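Local coordinates for PUA domain-containing protein (PDB 3D79) that is of unknown function but carries a PUA domain and probably binds RNA, at residues A[45-50]-A[57-62]; A[73-78]-A[142-147]; A[77-82]-A[172-177]; A[88-93]-A[130-135]. One frame throughout, in Å; residues are numbered along the deposited sequence.

Contact 1 of 4, residues A[45-50]-A[57-62]; sequences DEVKVA and EIILVN
Ile58 N reaches Ala50 O at 2.7 Å, the shortest polar bond between residues 45-50 and 57-62, and Ala50 N returns a bond to Ile58 O. Two residues along, Lys48 and Leu60 exchange bonds in the same way. These are the hydrogen-bonded pairs; between and beyond them Val49-Ile59 and Val47-Val61 are non-hydrogen-bonded, and there CA of Val49 comes to 4.6 Å from CA of Ile59. The CA-H groups of Val47 and Val49 turn to the O atoms of Leu60 and Ile58. The result is an antiparallel beta hairpin in the Pre-PUA-like domain, flanked in its five-stranded sheet by strands 14-15 and 64-70.

On the face that rests on helix 18-32, Val47 CG1, trans to the backbone N (chi1 -172°), presses against Ile59 CG2 at 3.4 Å, tighter than ordinary van der Waals contact. The other branch of Ile59 goes toward Val49, CD1 lying 3.7 Å from Val49 CG2. The same Val49 methyl also touches Glu57, whose carboxylate is paired with Arg69. On the opposite face, Ala50 CB meets Leu60 CD1 at 4.0 Å.

Past the last strand pair Asn62 uses its backbone and its amide together. Its N donates to Glu46 O, while OD1 takes the N-H of Glu46 at 2.9 Å. ND2 donates to Asp45 OD1 over 3.2 Å, arriving from above the carboxylate, 74° out of its plane, the amide and carboxylate planes standing nearly perpendicular. The second carboxylate oxygen, Asp45 OD2, accepts from Asn42 N.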
loop_
_atom_site.group_PDB
_atom_site.type_symbol
_atom_site.label_atom_id
_atom_site.label_comp_id
_atom_site.label_asym_id
_atom_site.label_seq_id
_atom_site.Cartn_x
_atom_site.Cartn_y
_atom_site.Cartn_z
ATOM N N ASP A 45 11.669 17.298 -0.869
ATOM C CA ASP A 45 10.241 17.545 -1.113
ATOM C C ASP A 45 9.559 18.252 0.056
ATOM O O ASP A 45 9.940 18.060 1.209
ATOM C CB ASP A 45 9.497 16.234 -1.405
ATOM C CG ASP A 45 9.818 15.653 -2.777
ATOM O OD1 ASP A 45 10.136 16.416 -3.716
ATOM O OD2 ASP A 45 9.737 14.418 -2.923
ATOM N N GLU A 46 8.548 19.063 -0.248
ATOM C CA GLU A 46 7.724 19.659 0.794
ATOM C C GLU A 46 6.706 18.624 1.254
ATOM O O GLU A 46 5.825 18.231 0.488
ATOM C CB GLU A 46 7.009 20.923 0.308
ATOM C CG GLU A 46 6.325 21.679 1.449
ATOM C CD GLU A 46 5.887 23.080 1.069
ATOM O OE1 GLU A 46 5.455 23.289 -0.082
ATOM O OE2 GLU A 46 5.972 23.977 1.935
ATOM N N VAL A 47 6.839 18.190 2.503
ATOM C CA VAL A 47 5.997 17.128 3.040
ATOM C C VAL A 47 5.124 17.676 4.161
ATOM O O VAL A 47 5.598 18.411 5.029
ATOM C CB VAL A 47 6.833 15.918 3.515
ATOM C CG1 VAL A 47 5.934 14.755 3.882
ATOM C CG2 VAL A 47 7.797 15.488 2.423
ATOM N N LYS A 48 3.843 17.330 4.111
ATOM C CA LYS A 48 2.869 17.812 5.076
ATOM C C LYS A 48 2.066 16.638 5.609
ATOM O O LYS A 48 1.997 15.583 4.976
ATOM C CB LYS A 48 1.940 18.843 4.424
ATOM C CG LYS A 48 2.612 20.170 4.079
ATOM C CD LYS A 48 1.681 21.044 3.261
ATOM C CE LYS A 48 2.432 22.185 2.590
ATOM N NZ LYS A 48 1.583 22.836 1.555
ATOM N N VAL A 49 1.467 16.813 6.780
ATOM C CA VAL A 49 0.617 15.769 7.345
ATOM C C VAL A 49 -0.766 16.323 7.666
ATOM O O VAL A 49 -0.892 17.410 8.240
ATOM C CB VAL A 49 1.265 15.083 8.582
ATOM C CG1 VAL A 49 1.631 16.103 9.658
ATOM C CG2 VAL A 49 0.357 13.984 9.142
ATOM N N ALA A 50 -1.789 15.574 7.263
ATOM C CA ALA A 50 -3.178 15.886 7.584
ATOM C C ALA A 50 -3.788 14.737 8.372
ATOM O O ALA A 50 -3.432 13.576 8.172
ATOM C CB ALA A 50 -3.973 16.138 6.321
ATOM N N GLU A 57 -3.144 9.140 9.807
ATOM C CA GLU A 57 -2.735 10.389 9.174
ATOM C C GLU A 57 -2.509 10.178 7.683
ATOM O O GLU A 57 -2.218 9.065 7.248
ATOM C CB GLU A 57 -1.450 10.919 9.805
ATOM C CG GLU A 57 -1.584 11.386 11.249
ATOM C CD GLU A 57 -0.235 11.461 11.931
ATOM O OE1 GLU A 57 0.405 10.397 12.095
ATOM O OE2 GLU A 57 0.190 12.576 12.291
ATOM N N ILE A 58 -2.652 11.261 6.923
ATOM C CA ILE A 58 -2.354 11.288 5.491
ATOM C C ILE A 58 -1.102 12.141 5.282
ATOM O O ILE A 58 -1.029 13.276 5.748
ATOM C CB ILE A 58 -3.554 11.863 4.675
ATOM C CG1 ILE A 58 -4.850 11.077 4.956
ATOM C CG2 ILE A 58 -3.239 11.948 3.159
ATOM C CD1 ILE A 58 -4.790 9.580 4.654
ATOM N N ILE A 59 -0.106 11.576 4.611
ATOM C CA ILE A 59 1.128 12.303 4.331
ATOM C C ILE A 59 1.086 12.789 2.886
ATOM O O ILE A 59 0.929 11.985 1.963
ATOM C CB ILE A 59 2.385 11.426 4.544
ATOM C CG1 ILE A 59 2.399 10.793 5.947
ATOM C CG2 ILE A 59 3.668 12.233 4.262
ATOM C CD1 ILE A 59 2.554 11.788 7.090
ATOM N N LEU A 60 1.226 14.103 2.712
ATOM C CA LEU A 60 1.202 14.736 1.400
ATOM C C LEU A 60 2.610 15.115 0.974
ATOM O O LEU A 60 3.377 15.649 1.773
ATOM C CB LEU A 60 0.309 15.981 1.408
ATOM C CG LEU A 60 -1.186 15.751 1.682
ATOM C CD1 LEU A 60 -1.490 15.915 3.168
ATOM C CD2 LEU A 60 -2.049 16.688 0.841
ATOM N N VAL A 61 2.941 14.823 -0.280
ATOM C CA VAL A 61 4.239 15.179 -0.849
ATOM C C VAL A 61 3.976 16.179 -1.964
ATOM O O VAL A 61 3.337 15.844 -2.963
ATOM C CB VAL A 61 4.992 13.946 -1.389
ATOM C CG1 VAL A 61 6.367 14.345 -1.907
ATOM C CG2 VAL A 61 5.135 12.891 -0.300
ATOM N N ASN A 62 4.461 17.405 -1.775
ATOM C CA ASN A 62 4.163 18.522 -2.680
ATOM C C ASN A 62 2.666 18.597 -2.997
ATOM O O ASN A 62 2.252 18.666 -4.164
ATOM C CB ASN A 62 5.036 18.450 -3.940
ATOM C CG ASN A 62 6.517 18.380 -3.611
ATOM O OD1 ASN A 62 6.996 19.061 -2.700
ATOM N ND2 ASN A 62 7.248 17.551 -4.345
#

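Contact 2 of 4, residues A[73-78]-A[142-147]; sequences LIFPLV and LAIGIA
Ile144 faces Phe75 and Pro76 across the junction between the Pre-PUA-like part of the chain and the PUA domain, where strand 73-76 and the start of helix 78-84 lie against strand 141-147. No hydrogen bond crosses here; the join is made by apolar side chains.

From the backbone of Ile144, CB comes first, 3.8 Å from Phe75 CD2. There the chain forks. CG2, trans to the carbonyl carbon, sits at the edge of the Phe75 ring, close to its plane, with CE2 at 3.6 Å, and the same methyl lies 3.5 Å from Pro76 O. The other branch has CG1 wedged between the backbone N and the carbonyl carbon (chi1 59°). Its extended continuation carries the tip, CD1, back to Pro76 O, also at 3.5 Å, and to within 4.0 Å of Phe75 CD2. Pro76 O is thus buried against two methyls and has no hydrogen-bond partner in the model. The aromatic and aliphatic side chains run past one another in opposite senses. One face of the Phe75 ring is taken by its own neighbour, Pro76 CD, lying over the rim, and beyond Phe75 the packing continues to Phe130 and Phe132 of strand 130-135, the neighbour of 141-147.

Just before Ile144, strand 141-147 carries a classic beta bulge, Leu142 and Ala143 both standing opposite Val133. Val78, in the first turn of the helix, settles over this place; with Ile144 CG2 a little farther off, its CG2 meets chiefly the backbone, 3.8 Å from Ala143 CA.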
loop_
_atom_site.group_PDB
_atom_site.type_symbol
_atom_site.label_atom_id
_atom_site.label_comp_id
_atom_site.label_asym_id
_atom_site.label_seq_id
_atom_site.Cartn_x
_atom_site.Cartn_y
_atom_site.Cartn_z
ATOM N N LEU A 73 4.630 4.375 11.299
ATOM C CA LEU A 73 4.806 3.547 10.101
ATOM C C LEU A 73 3.966 4.036 8.928
ATOM O O LEU A 73 2.787 4.350 9.087
ATOM C CB LEU A 73 4.482 2.077 10.393
ATOM C CG LEU A 73 5.336 1.334 11.428
ATOM C CD1 LEU A 73 4.858 -0.105 11.543
ATOM C CD2 LEU A 73 6.819 1.377 11.084
ATOM N N ILE A 74 4.588 4.086 7.750
ATOM C CA ILE A 74 3.918 4.586 6.557
ATOM C C ILE A 74 3.791 3.519 5.465
ATOM O O ILE A 74 4.515 2.515 5.458
ATOM C CB ILE A 74 4.610 5.870 5.972
ATOM C CG1 ILE A 74 6.069 5.602 5.591
ATOM C CG2 ILE A 74 4.546 7.024 6.967
ATOM C CD1 ILE A 74 6.259 5.020 4.213
ATOM N N PHE A 75 2.863 3.758 4.545
ATOM C CA PHE A 75 2.719 2.931 3.350
ATOM C C PHE A 75 1.969 3.734 2.293
ATOM O O PHE A 75 1.134 4.564 2.636
ATOM C CB PHE A 75 1.966 1.632 3.653
ATOM C CG PHE A 75 2.201 0.550 2.635
ATOM C CD1 PHE A 75 3.435 -0.094 2.559
ATOM C CD2 PHE A 75 1.192 0.173 1.748
ATOM C CE1 PHE A 75 3.669 -1.087 1.617
ATOM C CE2 PHE A 75 1.415 -0.823 0.805
ATOM C CZ PHE A 75 2.655 -1.457 0.737
ATOM N N PRO A 76 2.281 3.518 1.000
ATOM C CA PRO A 76 1.516 4.240 -0.021
ATOM C C PRO A 76 -0.001 4.058 0.065
ATOM O O PRO A 76 -0.486 2.956 0.334
ATOM C CB PRO A 76 2.034 3.640 -1.337
ATOM C CG PRO A 76 3.409 3.190 -1.014
ATOM C CD PRO A 76 3.341 2.682 0.398
ATOM N N LEU A 77 -0.732 5.142 -0.173
ATOM C CA LEU A 77 -2.189 5.095 -0.295
ATOM C C LEU A 77 -2.606 4.356 -1.559
ATOM O O LEU A 77 -1.821 4.230 -2.505
ATOM C CB LEU A 77 -2.768 6.510 -0.344
ATOM C CG LEU A 77 -2.617 7.372 0.912
ATOM C CD1 LEU A 77 -2.943 8.810 0.588
ATOM C CD2 LEU A 77 -3.499 6.856 2.053
ATOM N N VAL A 78 -3.849 3.877 -1.581
ATOM C CA VAL A 78 -4.386 3.231 -2.784
ATOM C C VAL A 78 -4.372 4.198 -3.976
ATOM O O VAL A 78 -4.010 3.793 -5.088
ATOM C CB VAL A 78 -5.788 2.592 -2.550
ATOM C CG1 VAL A 78 -6.316 1.951 -3.833
ATOM C CG2 VAL A 78 -5.695 1.525 -1.462
ATOM N N LEU A 142 -6.217 -2.449 -5.281
ATOM C CA LEU A 142 -7.525 -2.515 -4.647
ATOM C C LEU A 142 -7.436 -2.101 -3.186
ATOM O O LEU A 142 -8.397 -1.578 -2.619
ATOM C CB LEU A 142 -8.068 -3.946 -4.693
ATOM C CG LEU A 142 -8.048 -4.708 -6.016
ATOM C CD1 LEU A 142 -8.524 -6.127 -5.788
ATOM C CD2 LEU A 142 -8.915 -4.000 -7.052
ATOM N N ALA A 143 -6.282 -2.353 -2.579
ATOM C CA ALA A 143 -6.169 -2.264 -1.123
ATOM C C ALA A 143 -4.728 -2.301 -0.652
ATOM O O ALA A 143 -3.827 -2.690 -1.393
ATOM C CB ALA A 143 -6.944 -3.414 -0.470
ATOM N N ILE A 144 -4.535 -1.903 0.603
ATOM C CA ILE A 144 -3.272 -2.099 1.290
ATOM C C ILE A 144 -3.569 -2.775 2.623
ATOM O O ILE A 144 -4.700 -2.693 3.130
ATOM C CB ILE A 144 -2.481 -0.774 1.494
ATOM C CG1 ILE A 144 -3.288 0.245 2.304
ATOM C CG2 ILE A 144 -2.077 -0.170 0.131
ATOM C CD1 ILE A 144 -2.451 1.407 2.842
ATOM N N GLY A 145 -2.570 -3.449 3.174
ATOM C CA GLY A 145 -2.776 -4.176 4.424
ATOM C C GLY A 145 -1.543 -4.836 4.988
ATOM O O GLY A 145 -0.414 -4.538 4.592
ATOM N N ILE A 146 -1.779 -5.739 5.934
ATOM C CA ILE A 146 -0.724 -6.440 6.636
ATOM C C ILE A 146 -0.771 -7.913 6.267
ATOM O O ILE A 146 -1.830 -8.552 6.356
ATOM C CB ILE A 146 -0.882 -6.295 8.172
ATOM C CG1 ILE A 146 -0.938 -4.813 8.561
ATOM C CG2 ILE A 146 0.248 -7.036 8.901
ATOM C CD1 ILE A 146 -1.240 -4.554 10.030
ATOM N N ALA A 147 0.377 -8.443 5.851
ATOM C CA ALA A 147 0.503 -9.854 5.509
ATOM C C ALA A 147 0.310 -10.736 6.735
ATOM O O ALA A 147 0.915 -10.499 7.783
ATOM C CB ALA A 147 1.851 -10.125 4.892
#

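Contact 3 of 4, residues A[77-82]-A[172-177]; sequences LVIALY and KIWEVT
Trp174 meets helix 78-84 with the rim of its six-membered ring. With CG trans to the backbone N (chi1 175°), the indole reaches out from helix 172-177 and its edge points at the first turn of the other helix, with Val78 C in the ring plane. CZ3 sits 3.6 Å from both Ile79 N and Val78 CG1. The Ile79 side chain crosses the indole nearly at right angles, its CD1 3.9 Å from Trp174 CH2, and Tyr82 closes the row more loosely.

Thr177 lies alongside Ile79, running the opposite way, and Ile79 CG2 comes 3.6 Å from Thr177 O. Leu77 divides its methyls, CD1 going to Thr177 CG2 and CD2 to Ile173 CG2. A water links the helices: it accepts from Ile79 N, an N-H of the first turn, and donates to Thr177 OG1 at 2.9 Å. That hydroxyl is itself turned to Ile173 O, 2.7 Å away, which fixes its rotation.

The two short axes are 59° apart. His167 of strand 167-168 and Ile68 of strand 64-70 both touch Leu77 and Ile173, so the C-terminal helix packs against both parts of the protein.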
loop_
_atom_site.group_PDB
_atom_site.type_symbol
_atom_site.label_atom_id
_atom_site.label_comp_id
_atom_site.label_asym_id
_atom_site.label_seq_id
_atom_site.Cartn_x
_atom_site.Cartn_y
_atom_site.Cartn_z
ATOM N N LEU A 77 -0.732 5.142 -0.173
ATOM C CA LEU A 77 -2.189 5.095 -0.295
ATOM C C LEU A 77 -2.606 4.356 -1.559
ATOM O O LEU A 77 -1.821 4.230 -2.505
ATOM C CB LEU A 77 -2.768 6.510 -0.344
ATOM C CG LEU A 77 -2.617 7.372 0.912
ATOM C CD1 LEU A 77 -2.943 8.810 0.588
ATOM C CD2 LEU A 77 -3.499 6.856 2.053
ATOM N N VAL A 78 -3.849 3.877 -1.581
ATOM C CA VAL A 78 -4.386 3.231 -2.784
ATOM C C VAL A 78 -4.372 4.198 -3.976
ATOM O O VAL A 78 -4.010 3.793 -5.088
ATOM C CB VAL A 78 -5.788 2.592 -2.550
ATOM C CG1 VAL A 78 -6.316 1.951 -3.833
ATOM C CG2 VAL A 78 -5.695 1.525 -1.462
ATOM N N ILE A 79 -4.733 5.462 -3.748
ATOM C CA ILE A 79 -4.695 6.472 -4.823
ATOM C C ILE A 79 -3.280 6.654 -5.396
ATOM O O ILE A 79 -3.106 6.727 -6.625
ATOM C CB ILE A 79 -5.345 7.835 -4.415
ATOM C CG1 ILE A 79 -5.499 8.756 -5.639
ATOM C CG2 ILE A 79 -4.560 8.531 -3.316
ATOM C CD1 ILE A 79 -6.331 8.152 -6.767
ATOM N N ALA A 80 -2.277 6.697 -4.515
ATOM C CA ALA A 80 -0.877 6.821 -4.932
ATOM C C ALA A 80 -0.452 5.639 -5.809
ATOM O O ALA A 80 0.186 5.817 -6.856
ATOM C CB ALA A 80 0.033 6.941 -3.723
ATOM N N LEU A 81 -0.819 4.432 -5.378
ATOM C CA LEU A 81 -0.534 3.228 -6.145
ATOM C C LEU A 81 -1.329 3.190 -7.451
ATOM O O LEU A 81 -0.844 2.668 -8.461
ATOM C CB LEU A 81 -0.817 1.980 -5.301
ATOM C CG LEU A 81 0.117 1.798 -4.095
ATOM C CD1 LEU A 81 -0.400 0.689 -3.187
ATOM C CD2 LEU A 81 1.559 1.514 -4.516
ATOM N N TYR A 82 -2.546 3.733 -7.419
ATOM C CA TYR A 82 -3.397 3.775 -8.611
ATOM C C TYR A 82 -2.735 4.609 -9.699
ATOM O O TYR A 82 -2.646 4.185 -10.860
ATOM C CB TYR A 82 -4.788 4.326 -8.287
ATOM C CG TYR A 82 -5.721 4.258 -9.478
ATOM C CD1 TYR A 82 -6.495 3.125 -9.712
ATOM C CD2 TYR A 82 -5.798 5.317 -10.385
ATOM C CE1 TYR A 82 -7.344 3.049 -10.821
ATOM C CE2 TYR A 82 -6.642 5.252 -11.495
ATOM C CZ TYR A 82 -7.407 4.117 -11.700
ATOM O OH TYR A 82 -8.242 4.053 -12.797
ATOM N N LYS A 172 -13.538 5.316 3.051
ATOM C CA LYS A 172 -13.618 6.731 3.391
ATOM C C LYS A 172 -12.302 7.483 3.177
ATOM O O LYS A 172 -12.310 8.660 2.813
ATOM C CB LYS A 172 -14.147 6.917 4.815
ATOM C CG LYS A 172 -15.661 6.749 4.924
ATOM C CD LYS A 172 -16.400 7.851 4.161
ATOM C CE LYS A 172 -17.891 7.564 4.045
ATOM N NZ LYS A 172 -18.570 8.499 3.099
ATOM N N ILE A 173 -11.178 6.797 3.386
ATOM C CA ILE A 173 -9.861 7.371 3.078
ATOM C C ILE A 173 -9.742 7.650 1.572
ATOM O O ILE A 173 -9.282 8.724 1.159
ATOM C CB ILE A 173 -8.714 6.457 3.561
ATOM C CG1 ILE A 173 -8.732 6.348 5.093
ATOM C CG2 ILE A 173 -7.359 6.984 3.079
ATOM C CD1 ILE A 173 -7.828 5.263 5.692
ATOM N N TRP A 174 -10.178 6.688 0.764
ATOM C CA TRP A 174 -10.230 6.840 -0.690
ATOM C C TRP A 174 -11.057 8.061 -1.088
ATOM O O TRP A 174 -10.627 8.859 -1.917
ATOM C CB TRP A 174 -10.799 5.570 -1.332
ATOM C CG TRP A 174 -11.014 5.655 -2.820
ATOM C CD1 TRP A 174 -12.182 5.968 -3.464
ATOM C CD2 TRP A 174 -10.045 5.402 -3.848
ATOM N NE1 TRP A 174 -11.998 5.934 -4.823
ATOM C CE2 TRP A 174 -10.699 5.584 -5.089
ATOM C CE3 TRP A 174 -8.690 5.039 -3.844
ATOM C CZ2 TRP A 174 -10.042 5.423 -6.314
ATOM C CZ3 TRP A 174 -8.039 4.881 -5.068
ATOM C CH2 TRP A 174 -8.717 5.070 -6.282
ATOM N N GLU A 175 -12.230 8.217 -0.476
ATOM C CA GLU A 175 -13.121 9.333 -0.811
ATOM C C GLU A 175 -12.425 10.685 -0.691
ATOM O O GLU A 175 -12.594 11.555 -1.553
ATOM C CB GLU A 175 -14.386 9.306 0.055
ATOM C CG GLU A 175 -15.341 8.171 -0.292
ATOM C CD GLU A 175 -16.703 8.301 0.372
ATOM O OE1 GLU A 175 -17.000 9.365 0.958
ATOM O OE2 GLU A 175 -17.482 7.328 0.299
ATOM N N VAL A 176 -11.625 10.849 0.362
ATOM C CA VAL A 176 -10.981 12.135 0.649
ATOM C C VAL A 176 -9.576 12.304 0.055
ATOM O O VAL A 176 -9.004 13.391 0.136
ATOM C CB VAL A 176 -10.955 12.459 2.176
ATOM C CG1 VAL A 176 -12.369 12.441 2.757
ATOM C CG2 VAL A 176 -10.033 11.511 2.939
ATOM N N THR A 177 -9.027 11.242 -0.533
ATOM C CA THR A 177 -7.675 11.296 -1.115
ATOM C C THR A 177 -7.626 11.131 -2.642
ATOM O O THR A 177 -6.635 11.520 -3.278
ATOM C CB THR A 177 -6.744 10.240 -0.487
ATOM O OG1 THR A 177 -7.329 8.941 -0.633
ATOM C CG2 THR A 177 -6.491 10.542 0.995
HETATM O O HOH W 1 -6.261 6.320 -1.353
#

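Contact 4 of 4, residues A[88-93]-A[130-135]; sequences EDLRKW and FVFVVE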
loop_
_atom_site.group_PDB
_atom_site.type_symbol
_atom_site.label_atom_id
_atom_site.label_comp_id
_atom_site.label_asym_id
_atom_site.label_seq_id
_atom_site.Cartn_x
_atom_site.Cartn_y
_atom_site.Cartn_z
ATOM N N GLU A 88 3.710 2.068 -14.288
ATOM C CA GLU A 88 4.416 0.808 -14.105
ATOM C C GLU A 88 3.421 -0.333 -13.970
ATOM O O GLU A 88 2.279 -0.119 -13.552
ATOM C CB GLU A 88 5.234 0.834 -12.807
ATOM C CG GLU A 88 6.077 2.067 -12.584
ATOM C CD GLU A 88 7.215 2.188 -13.579
ATOM O OE1 GLU A 88 7.830 1.153 -13.935
ATOM O OE2 GLU A 88 7.504 3.329 -13.993
ATOM N N ASP A 89 3.862 -1.542 -14.297
ATOM C CA ASP A 89 3.051 -2.726 -14.027
ATOM C C ASP A 89 3.287 -3.186 -12.589
ATOM O O ASP A 89 4.302 -3.819 -12.280
ATOM C CB ASP A 89 3.358 -3.847 -15.025
ATOM C CG ASP A 89 2.376 -4.997 -14.932
ATOM O OD1 ASP A 89 1.523 -5.006 -14.004
ATOM O OD2 ASP A 89 2.456 -5.896 -15.791
ATOM N N LEU A 90 2.329 -2.871 -11.713
ATOM C CA LEU A 90 2.434 -3.215 -10.292
ATOM C C LEU A 90 2.360 -4.720 -10.034
ATOM O O LEU A 90 2.694 -5.182 -8.940
ATOM C CB LEU A 90 1.352 -2.494 -9.472
ATOM C CG LEU A 90 1.236 -0.968 -9.528
ATOM C CD1 LEU A 90 0.197 -0.526 -8.508
ATOM C CD2 LEU A 90 2.564 -0.265 -9.283
ATOM N N ARG A 91 1.949 -5.484 -11.045
ATOM C CA ARG A 91 1.906 -6.944 -10.927
ATOM C C ARG A 91 3.302 -7.556 -10.783
ATOM O O ARG A 91 3.430 -8.756 -10.531
ATOM C CB ARG A 91 1.164 -7.582 -12.106
ATOM C CG ARG A 91 -0.314 -7.185 -12.231
ATOM C CD ARG A 91 -0.895 -7.583 -13.580
ATOM N NE ARG A 91 0.142 -7.594 -14.601
ATOM C CZ ARG A 91 0.736 -8.690 -15.070
ATOM N NH1 ARG A 91 0.374 -9.891 -14.642
ATOM N NH2 ARG A 91 1.697 -8.578 -15.973
ATOM N N LYS A 92 4.343 -6.737 -10.939
ATOM C CA LYS A 92 5.715 -7.212 -10.772
ATOM C C LYS A 92 6.500 -6.489 -9.671
ATOM O O LYS A 92 7.717 -6.646 -9.562
ATOM C CB LYS A 92 6.457 -7.167 -12.119
ATOM C CG LYS A 92 5.875 -8.109 -13.167
ATOM C CD LYS A 92 6.127 -9.572 -12.794
ATOM C CE LYS A 92 5.357 -10.526 -13.687
ATOM N NZ LYS A 92 5.869 -11.918 -13.510
ATOM N N TRP A 93 5.791 -5.728 -8.839
ATOM C CA TRP A 93 6.407 -4.899 -7.793
ATOM C C TRP A 93 6.679 -5.637 -6.483
ATOM O O TRP A 93 6.028 -6.650 -6.185
ATOM C CB TRP A 93 5.521 -3.685 -7.504
ATOM C CG TRP A 93 5.909 -2.433 -8.236
ATOM C CD1 TRP A 93 6.471 -2.340 -9.483
ATOM C CD2 TRP A 93 5.718 -1.090 -7.782
ATOM N NE1 TRP A 93 6.661 -1.020 -9.818
ATOM C CE2 TRP A 93 6.202 -0.232 -8.796
ATOM C CE3 TRP A 93 5.182 -0.526 -6.612
ATOM C CZ2 TRP A 93 6.176 1.163 -8.674
ATOM C CZ3 TRP A 93 5.157 0.864 -6.493
ATOM C CH2 TRP A 93 5.650 1.689 -7.521
ATOM N N PHE A 130 3.747 -4.746 5.583
ATOM C CA PHE A 130 2.772 -3.990 4.807
ATOM C C PHE A 130 2.820 -4.501 3.374
ATOM O O PHE A 130 3.901 -4.712 2.821
ATOM C CB PHE A 130 3.140 -2.508 4.762
ATOM C CG PHE A 130 2.639 -1.702 5.921
ATOM C CD1 PHE A 130 1.330 -1.831 6.378
ATOM C CD2 PHE A 130 3.475 -0.773 6.528
ATOM C CE1 PHE A 130 0.869 -1.060 7.445
ATOM C CE2 PHE A 130 3.028 -0.000 7.590
ATOM C CZ PHE A 130 1.718 -0.142 8.050
ATOM N N VAL A 131 1.650 -4.690 2.774
ATOM C CA VAL A 131 1.562 -5.150 1.386
ATOM C C VAL A 131 0.494 -4.350 0.647
ATOM O O VAL A 131 -0.355 -3.718 1.273
ATOM C CB VAL A 131 1.228 -6.669 1.290
ATOM C CG1 VAL A 131 2.378 -7.524 1.859
ATOM C CG2 VAL A 131 -0.109 -6.998 1.964
ATOM N N PHE A 132 0.538 -4.360 -0.684
ATOM C CA PHE A 132 -0.599 -3.873 -1.450
ATOM C C PHE A 132 -1.212 -5.009 -2.253
ATOM O O PHE A 132 -0.547 -6.009 -2.543
ATOM C CB PHE A 132 -0.242 -2.685 -2.362
ATOM C CG PHE A 132 0.665 -3.043 -3.498
ATOM C CD1 PHE A 132 0.143 -3.421 -4.729
ATOM C CD2 PHE A 132 2.049 -3.002 -3.337
ATOM C CE1 PHE A 132 0.984 -3.769 -5.782
ATOM C CE2 PHE A 132 2.894 -3.336 -4.389
ATOM C CZ PHE A 132 2.357 -3.722 -5.610
ATOM N N VAL A 133 -2.482 -4.835 -2.600
ATOM C CA VAL A 133 -3.261 -5.847 -3.295
ATOM C C VAL A 133 -3.619 -5.299 -4.668
ATOM O O VAL A 133 -4.147 -4.198 -4.772
ATOM C CB VAL A 133 -4.555 -6.185 -2.518
ATOM C CG1 VAL A 133 -5.314 -7.324 -3.202
ATOM C CG2 VAL A 133 -4.231 -6.547 -1.062
ATOM N N VAL A 134 -3.319 -6.069 -5.714
ATOM C CA VAL A 134 -3.647 -5.665 -7.087
ATOM C C VAL A 134 -4.350 -6.796 -7.815
ATOM O O VAL A 134 -4.071 -7.963 -7.549
ATOM C CB VAL A 134 -2.389 -5.249 -7.902
ATOM C CG1 VAL A 134 -1.941 -3.854 -7.501
ATOM C CG2 VAL A 134 -1.266 -6.274 -7.742
ATOM N N GLU A 135 -5.240 -6.448 -8.740
ATOM C CA GLU A 135 -5.918 -7.458 -9.554
ATOM C C GLU A 135 -5.113 -7.754 -10.816
ATOM O O GLU A 135 -4.447 -6.871 -11.353
ATOM C CB GLU A 135 -7.371 -7.069 -9.869
ATOM C CG GLU A 135 -7.596 -5.663 -10.421
ATOM C CD GLU A 135 -7.283 -5.530 -11.909
ATOM O OE1 GLU A 135 -6.833 -4.444 -12.322
ATOM O OE2 GLU A 135 -7.477 -6.511 -12.663
#
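Leu90 and Trp93 close over Phe132 and Val134 mainly by apolar contact; no hydrogen bond joins the two segments. Phe132 offers the edge of its ring: CZ touches Trp93 CB at 3.7 Å, CE1 lies 3.9 Å from Leu90 CB, and Leu90 O sits in the ring plane 3.7 Å from CZ. The Phe132 CB bond points toward the loop, and with CG between the backbone N and the carbonyl carbon (chi1 68°) the ring edge meets Leu90 and Trp93. Val134 crosses Leu90 at about a right angle, its CG1 4.1 Å from Leu90 CB. Of the two Leu90 methyls CD1 stays by Val134 CG1, while CD2 turns back on its own segment, 3.5 Å above the centre of the Trp93 indole. Trp93 in turn leans on Ile36 and Met40 of helix 34-40.

In the fold, 88-93 is the link between helix 78-84 and strand 96-99, the latter pairing in parallel with strand 130-135 in the mixed sheet of the PUA domain. The loop lies against the strand beside which its own chain will soon run.

Polar bonds hold the loop in shape. Asp89 OD1 accepts from Arg91 N at 3.0 Å, an Asx turn, and also from Arg91 NE. Arg91 grips the carboxylate side-on, NH2 reaching Asp89 OD2 at 2.8 Å in a salt bridge. Arg91 CG meanwhile passes near the backbone O of Glu135, whose OE1 is held by Arg140 N.

In the fold
Contact 1 closes first along the chain; contacts 2 and 3 then start from the same region, sharing Leu77 and Val78, and contact 4 is nested inside the loops they close. Centres of contacts 2, 3 and 4 are about 10 to 15 Å apart, with Leu81 of contact 3 packing against residues of contacts 2 and 4. Contact 1 is about 14 Å from contact 3 and 16 Å from contact 2 between centres, but about 23 Å from contact 4; Ile58 bridges it to Leu77, Ile173 and Thr177. Contacts 2 and 4 share the mixed PUA sheet, strands 130-135 and 141-147 being neighbours. Contacts 2 and 3 thus tie the Pre-PUA-like part to the PUA part and the C-terminal helix.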